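Local coordinates for superantigen-like protein SSL10 (Staphylococcus aureus subsp. aureus, PDB 6LWT) that probably blocks classical-pathway complement activation by binding the Fc region of human IgG, and probably hinders plasma clotting by binding prothrombin and a further coagulation factor, at residues R66-E78 with F86-T98. Numbering follows the deposited sequence.
Sequences RSYEGLDVFFVQE and FYTVGGVIQNNKT
D72 and I93 form an antiparallel hydrogen-bonded pair, N of D72 giving to O of I93 at 2.9 Å and N of I93 returning to O of D72. Beside this pair N96 ND2 makes a hydrogen bond to D72 OD2 from above the carboxylate plane (3.2 Å, 65° out of it). V73 and V92, the next, non-hydrogen-bonded pair, put their side chains on the face where V92 CG1 also meets L71 CD2 at 4.0 Å. At G90-G91 the regular pairing breaks: F74 N still reaches G91 O, but V76 N bonds to a side chain, T88 OG1 (3.0 Å), which a chi1 of -175° sets anti to the backbone N of T88. CB and CG2 of T88 lie obliquely against the F75 ring at CD2, while F75 CZ packs on F86 CB. Water 2 bridges the break, giving to F74 O and G90 O and accepting from T88 OG1. Past it, E78 N donates to Y87 O. The two strands belong to the OB-fold domain of the staphylococcal toxin family; 71-76 also pairs with strand 26-30, and a G1 bulge at G70 and L71, opposite I32, marks the corner leading from strand 67-69. K128 makes a salt bridge to D72 OD2, and K130 O takes a second bond from N96 ND2. At the other end, E78 OE2 accepts from water 3 and is hydrogen-bonded to Y21 OH, while OE1 forms a salt bridge with K177.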
loop_
_atom_site.group_PDB
_atom_site.type_symbol
_atom_site.label_atom_id
_atom_site.label_comp_id
_atom_site.label_asym_id
_atom_site.label_seq_id
_atom_site.Cartn_x
_atom_site.Cartn_y
_atom_site.Cartn_z
ATOM N N ARG A 66 -7.868 8.173 -22.482
ATOM C CA ARG A 66 -7.761 6.794 -22.963
ATOM C C ARG A 66 -6.349 6.207 -23.003
ATOM O O ARG A 66 -6.212 4.980 -22.994
ATOM C CB ARG A 66 -8.448 6.638 -24.327
ATOM C CG ARG A 66 -9.922 6.281 -24.192
ATOM C CD ARG A 66 -10.640 6.237 -25.529
ATOM N NE ARG A 66 -10.856 7.585 -26.074
ATOM C CZ ARG A 66 -10.289 8.108 -27.170
ATOM N NH1 ARG A 66 -9.433 7.415 -27.928
ATOM N NH2 ARG A 66 -10.595 9.359 -27.523
ATOM N N SER A 67 -5.318 7.046 -23.091
ATOM C CA SER A 67 -3.938 6.566 -23.049
ATOM C C SER A 67 -3.071 7.428 -22.122
ATOM O O SER A 67 -3.304 8.630 -21.982
ATOM C CB SER A 67 -3.342 6.449 -24.462
ATOM O OG SER A 67 -2.823 7.669 -24.936
ATOM N N TYR A 68 -2.090 6.786 -21.484
ATOM C CA TYR A 68 -1.251 7.415 -20.457
ATOM C C TYR A 68 0.196 7.092 -20.723
ATOM O O TYR A 68 0.496 6.025 -21.269
ATOM C CB TYR A 68 -1.642 6.913 -19.058
ATOM C CG TYR A 68 -3.077 7.234 -18.703
ATOM C CD1 TYR A 68 -4.113 6.400 -19.107
ATOM C CD2 TYR A 68 -3.398 8.382 -17.989
ATOM C CE1 TYR A 68 -5.430 6.696 -18.813
ATOM C CE2 TYR A 68 -4.718 8.691 -17.690
ATOM C CZ TYR A 68 -5.734 7.839 -18.107
ATOM O OH TYR A 68 -7.051 8.134 -17.813
ATOM N N GLU A 69 1.075 8.024 -20.345
ATOM C CA GLU A 69 2.519 7.824 -20.327
ATOM C C GLU A 69 3.050 8.292 -18.966
ATOM O O GLU A 69 2.417 9.103 -18.293
ATOM C CB GLU A 69 3.203 8.623 -21.444
ATOM C CG GLU A 69 2.762 8.246 -22.855
ATOM C CD GLU A 69 3.666 8.829 -23.944
ATOM O OE1 GLU A 69 4.147 9.980 -23.791
ATOM O OE2 GLU A 69 3.893 8.138 -24.966
ATOM N N GLY A 70 4.205 7.767 -18.582
ATOM C CA GLY A 70 4.908 8.175 -17.361
ATOM C C GLY A 70 4.224 7.864 -16.042
ATOM O O GLY A 70 4.433 8.582 -15.052
ATOM N N LEU A 71 3.411 6.807 -16.018
ATOM C CA LEU A 71 2.731 6.381 -14.799
ATOM C C LEU A 71 3.721 5.669 -13.870
ATOM O O LEU A 71 4.678 5.011 -14.318
ATOM C CB LEU A 71 1.588 5.411 -15.113
ATOM C CG LEU A 71 0.455 5.913 -15.992
ATOM C CD1 LEU A 71 -0.529 4.786 -16.217
ATOM C CD2 LEU A 71 -0.242 7.104 -15.365
ATOM N N ASP A 72 3.475 5.807 -12.580
ATOM C CA ASP A 72 4.176 5.068 -11.564
ATOM C C ASP A 72 3.133 4.106 -11.019
ATOM O O ASP A 72 2.093 4.546 -10.586
ATOM C CB ASP A 72 4.646 6.043 -10.489
ATOM C CG ASP A 72 5.380 5.365 -9.370
ATOM O OD1 ASP A 72 6.454 4.818 -9.659
ATOM O OD2 ASP A 72 4.919 5.405 -8.207
ATOM N N VAL A 73 3.417 2.806 -11.057
ATOM C CA VAL A 73 2.470 1.763 -10.643
ATOM C C VAL A 73 3.099 0.883 -9.565
ATOM O O VAL A 73 4.201 0.332 -9.764
ATOM C CB VAL A 73 2.007 0.893 -11.840
ATOM C CG1 VAL A 73 0.976 -0.144 -11.398
ATOM C CG2 VAL A 73 1.383 1.779 -12.912
ATOM N N PHE A 74 2.416 0.779 -8.421
ATOM C CA PHE A 74 2.778 -0.187 -7.388
ATOM C C PHE A 74 1.837 -1.368 -7.534
ATOM O O PHE A 74 0.657 -1.305 -7.160
ATOM C CB PHE A 74 2.707 0.379 -5.979
ATOM C CG PHE A 74 3.148 -0.610 -4.925
ATOM C CD1 PHE A 74 4.490 -0.946 -4.813
ATOM C CD2 PHE A 74 2.243 -1.205 -4.069
ATOM C CE1 PHE A 74 4.924 -1.852 -3.848
ATOM C CE2 PHE A 74 2.667 -2.123 -3.109
ATOM C CZ PHE A 74 4.005 -2.448 -2.998
ATOM N N PHE A 75 2.376 -2.440 -8.095
ATOM C CA PHE A 75 1.604 -3.655 -8.399
ATOM C C PHE A 75 1.608 -4.591 -7.203
ATOM O O PHE A 75 2.679 -4.858 -6.638
ATOM C CB PHE A 75 2.224 -4.336 -9.625
ATOM C CG PHE A 75 1.747 -5.743 -9.864
ATOM C CD1 PHE A 75 2.386 -6.831 -9.255
ATOM C CD2 PHE A 75 0.678 -5.984 -10.717
ATOM C CE1 PHE A 75 1.936 -8.131 -9.475
ATOM C CE2 PHE A 75 0.237 -7.277 -10.951
ATOM C CZ PHE A 75 0.855 -8.347 -10.324
ATOM N N VAL A 76 0.421 -5.073 -6.821
ATOM C CA VAL A 76 0.271 -6.175 -5.871
ATOM C C VAL A 76 -0.656 -7.200 -6.521
ATOM O O VAL A 76 -1.771 -6.872 -6.914
ATOM C CB VAL A 76 -0.306 -5.691 -4.520
ATOM C CG1 VAL A 76 -0.582 -6.858 -3.578
ATOM C CG2 VAL A 76 0.652 -4.686 -3.877
ATOM N N GLN A 77 -0.212 -8.444 -6.620
ATOM C CA GLN A 77 -1.040 -9.476 -7.261
ATOM C C GLN A 77 -2.297 -9.806 -6.458
ATOM O O GLN A 77 -2.212 -10.276 -5.332
ATOM C CB GLN A 77 -0.244 -10.760 -7.513
ATOM C CG GLN A 77 -1.029 -11.733 -8.398
ATOM C CD GLN A 77 -0.236 -12.933 -8.868
ATOM O OE1 GLN A 77 -0.715 -14.067 -8.777
ATOM N NE2 GLN A 77 0.941 -12.700 -9.393
ATOM N N GLU A 78 -3.461 -9.520 -7.026
ATOM C CA GLU A 78 -4.729 -10.018 -6.498
ATOM C C GLU A 78 -5.053 -11.394 -7.076
ATOM O O GLU A 78 -5.606 -12.255 -6.375
ATOM C CB GLU A 78 -5.864 -9.068 -6.849
ATOM C CG GLU A 78 -5.677 -7.660 -6.331
ATOM C CD GLU A 78 -5.658 -7.577 -4.812
ATOM O OE1 GLU A 78 -6.317 -8.396 -4.119
ATOM O OE2 GLU A 78 -4.989 -6.663 -4.319
ATOM N N PHE A 86 -2.313 -10.557 -15.122
ATOM C CA PHE A 86 -2.037 -10.365 -13.698
ATOM C C PHE A 86 -2.818 -9.131 -13.251
ATOM O O PHE A 86 -2.657 -8.075 -13.845
ATOM C CB PHE A 86 -0.541 -10.179 -13.487
ATOM C CG PHE A 86 0.264 -11.428 -13.724
ATOM C CD1 PHE A 86 0.572 -11.848 -15.013
ATOM C CD2 PHE A 86 0.694 -12.202 -12.653
ATOM C CE1 PHE A 86 1.316 -12.998 -15.232
ATOM C CE2 PHE A 86 1.436 -13.359 -12.862
ATOM C CZ PHE A 86 1.741 -13.756 -14.158
ATOM N N TYR A 87 -3.657 -9.275 -12.223
ATOM C CA TYR A 87 -4.579 -8.215 -11.812
ATOM C C TYR A 87 -4.090 -7.527 -10.549
ATOM O O TYR A 87 -3.670 -8.190 -9.592
ATOM C CB TYR A 87 -5.992 -8.749 -11.566
ATOM C CG TYR A 87 -6.625 -9.304 -12.805
ATOM C CD1 TYR A 87 -6.299 -10.587 -13.260
ATOM C CD2 TYR A 87 -7.519 -8.551 -13.555
ATOM C CE1 TYR A 87 -6.854 -11.096 -14.417
ATOM C CE2 TYR A 87 -8.089 -9.062 -14.711
ATOM C CZ TYR A 87 -7.753 -10.329 -15.143
ATOM O OH TYR A 87 -8.322 -10.825 -16.312
ATOM N N THR A 88 -4.211 -6.205 -10.542
ATOM C CA THR A 88 -3.836 -5.389 -9.378
ATOM C C THR A 88 -4.904 -4.295 -9.223
ATOM O O THR A 88 -5.685 -4.034 -10.155
ATOM C CB THR A 88 -2.399 -4.836 -9.536
ATOM O OG1 THR A 88 -1.975 -4.128 -8.353
ATOM C CG2 THR A 88 -2.277 -3.944 -10.760
ATOM N N VAL A 89 -4.950 -3.663 -8.049
ATOM C CA VAL A 89 -5.966 -2.644 -7.762
ATOM C C VAL A 89 -5.270 -1.349 -7.334
ATOM O O VAL A 89 -4.458 -1.360 -6.424
ATOM C CB VAL A 89 -6.932 -3.103 -6.661
ATOM C CG1 VAL A 89 -7.968 -2.022 -6.349
ATOM C CG2 VAL A 89 -7.645 -4.416 -7.025
ATOM N N GLY A 90 -5.630 -0.242 -7.972
ATOM C CA GLY A 90 -5.105 1.090 -7.619
ATOM C C GLY A 90 -3.614 1.200 -7.798
ATOM O O GLY A 90 -3.036 0.600 -8.691
ATOM N N GLY A 91 -2.974 1.948 -6.908
ATOM C CA GLY A 91 -1.522 2.002 -6.894
ATOM C C GLY A 91 -0.897 2.825 -8.002
ATOM O O GLY A 91 0.273 2.671 -8.241
ATOM N N VAL A 92 -1.663 3.710 -8.654
ATOM C CA VAL A 92 -1.196 4.477 -9.813
ATOM C C VAL A 92 -1.053 5.956 -9.463
ATOM O O VAL A 92 -1.993 6.552 -8.945
ATOM C CB VAL A 92 -2.179 4.385 -11.002
ATOM C CG1 VAL A 92 -1.629 5.114 -12.216
ATOM C CG2 VAL A 92 -2.476 2.930 -11.348
ATOM N N ILE A 93 0.105 6.518 -9.782
ATOM C CA ILE A 93 0.377 7.958 -9.677
ATOM C C ILE A 93 0.858 8.494 -11.034
ATOM O O ILE A 93 1.785 7.938 -11.641
ATOM C CB ILE A 93 1.458 8.260 -8.613
ATOM C CG1 ILE A 93 0.981 7.823 -7.228
ATOM C CG2 ILE A 93 1.802 9.757 -8.619
ATOM C CD1 ILE A 93 2.102 7.680 -6.198
ATOM N N GLN A 94 0.248 9.584 -11.494
ATOM C CA GLN A 94 0.544 10.123 -12.830
ATOM C C GLN A 94 1.853 10.890 -12.928
ATOM O O GLN A 94 2.553 10.762 -13.929
ATOM C CB GLN A 94 -0.626 10.951 -13.356
ATOM C CG GLN A 94 -1.831 10.058 -13.647
ATOM C CD GLN A 94 -3.097 10.803 -14.043
ATOM O OE1 GLN A 94 -4.106 10.736 -13.340
ATOM N NE2 GLN A 94 -3.063 11.484 -15.181
ATOM N N ASN A 95 2.209 11.682 -11.931
ATOM C CA ASN A 95 3.484 12.417 -12.035
ATOM C C ASN A 95 4.285 12.276 -10.778
ATOM O O ASN A 95 4.233 13.129 -9.897
ATOM C CB ASN A 95 3.255 13.890 -12.384
ATOM C CG ASN A 95 2.878 14.081 -13.841
ATOM O OD1 ASN A 95 3.595 13.625 -14.742
ATOM N ND2 ASN A 95 1.752 14.746 -14.087
ATOM N N ASN A 96 5.004 11.164 -10.692
ATOM C CA ASN A 96 5.821 10.900 -9.537
ATOM C C ASN A 96 7.293 11.105 -9.859
ATOM O O ASN A 96 7.714 11.053 -11.013
ATOM C CB ASN A 96 5.554 9.497 -8.982
ATOM C CG ASN A 96 5.668 9.437 -7.458
ATOM O OD1 ASN A 96 6.080 10.406 -6.810
ATOM N ND2 ASN A 96 5.327 8.297 -6.887
ATOM N N LYS A 97 8.061 11.323 -8.804
ATOM C CA LYS A 97 9.462 11.688 -8.884
ATOM C C LYS A 97 10.124 10.976 -7.718
ATOM O O LYS A 97 9.488 10.813 -6.671
ATOM C CB LYS A 97 9.507 13.209 -8.756
ATOM C CG LYS A 97 10.835 13.886 -8.494
ATOM C CD LYS A 97 10.600 15.386 -8.616
ATOM C CE LYS A 97 11.785 16.228 -8.176
ATOM N NZ LYS A 97 11.311 17.540 -7.644
ATOM N N THR A 98 11.360 10.508 -7.892
ATOM C CA THR A 98 12.107 9.908 -6.768
ATOM C C THR A 98 13.319 10.762 -6.364
ATOM O O THR A 98 14.266 10.943 -7.133
ATOM C CB THR A 98 12.524 8.445 -7.039
ATOM O OG1 THR A 98 13.593 8.408 -7.986
ATOM C CG2 THR A 98 11.320 7.592 -7.530
HETATM O O HOH W 1 2.370 4.479 -7.432
HETATM O O HOH W 2 -1.415 -1.653 -8.704
HETATM O O HOH W 3 -3.599 -5.184 -5.997
#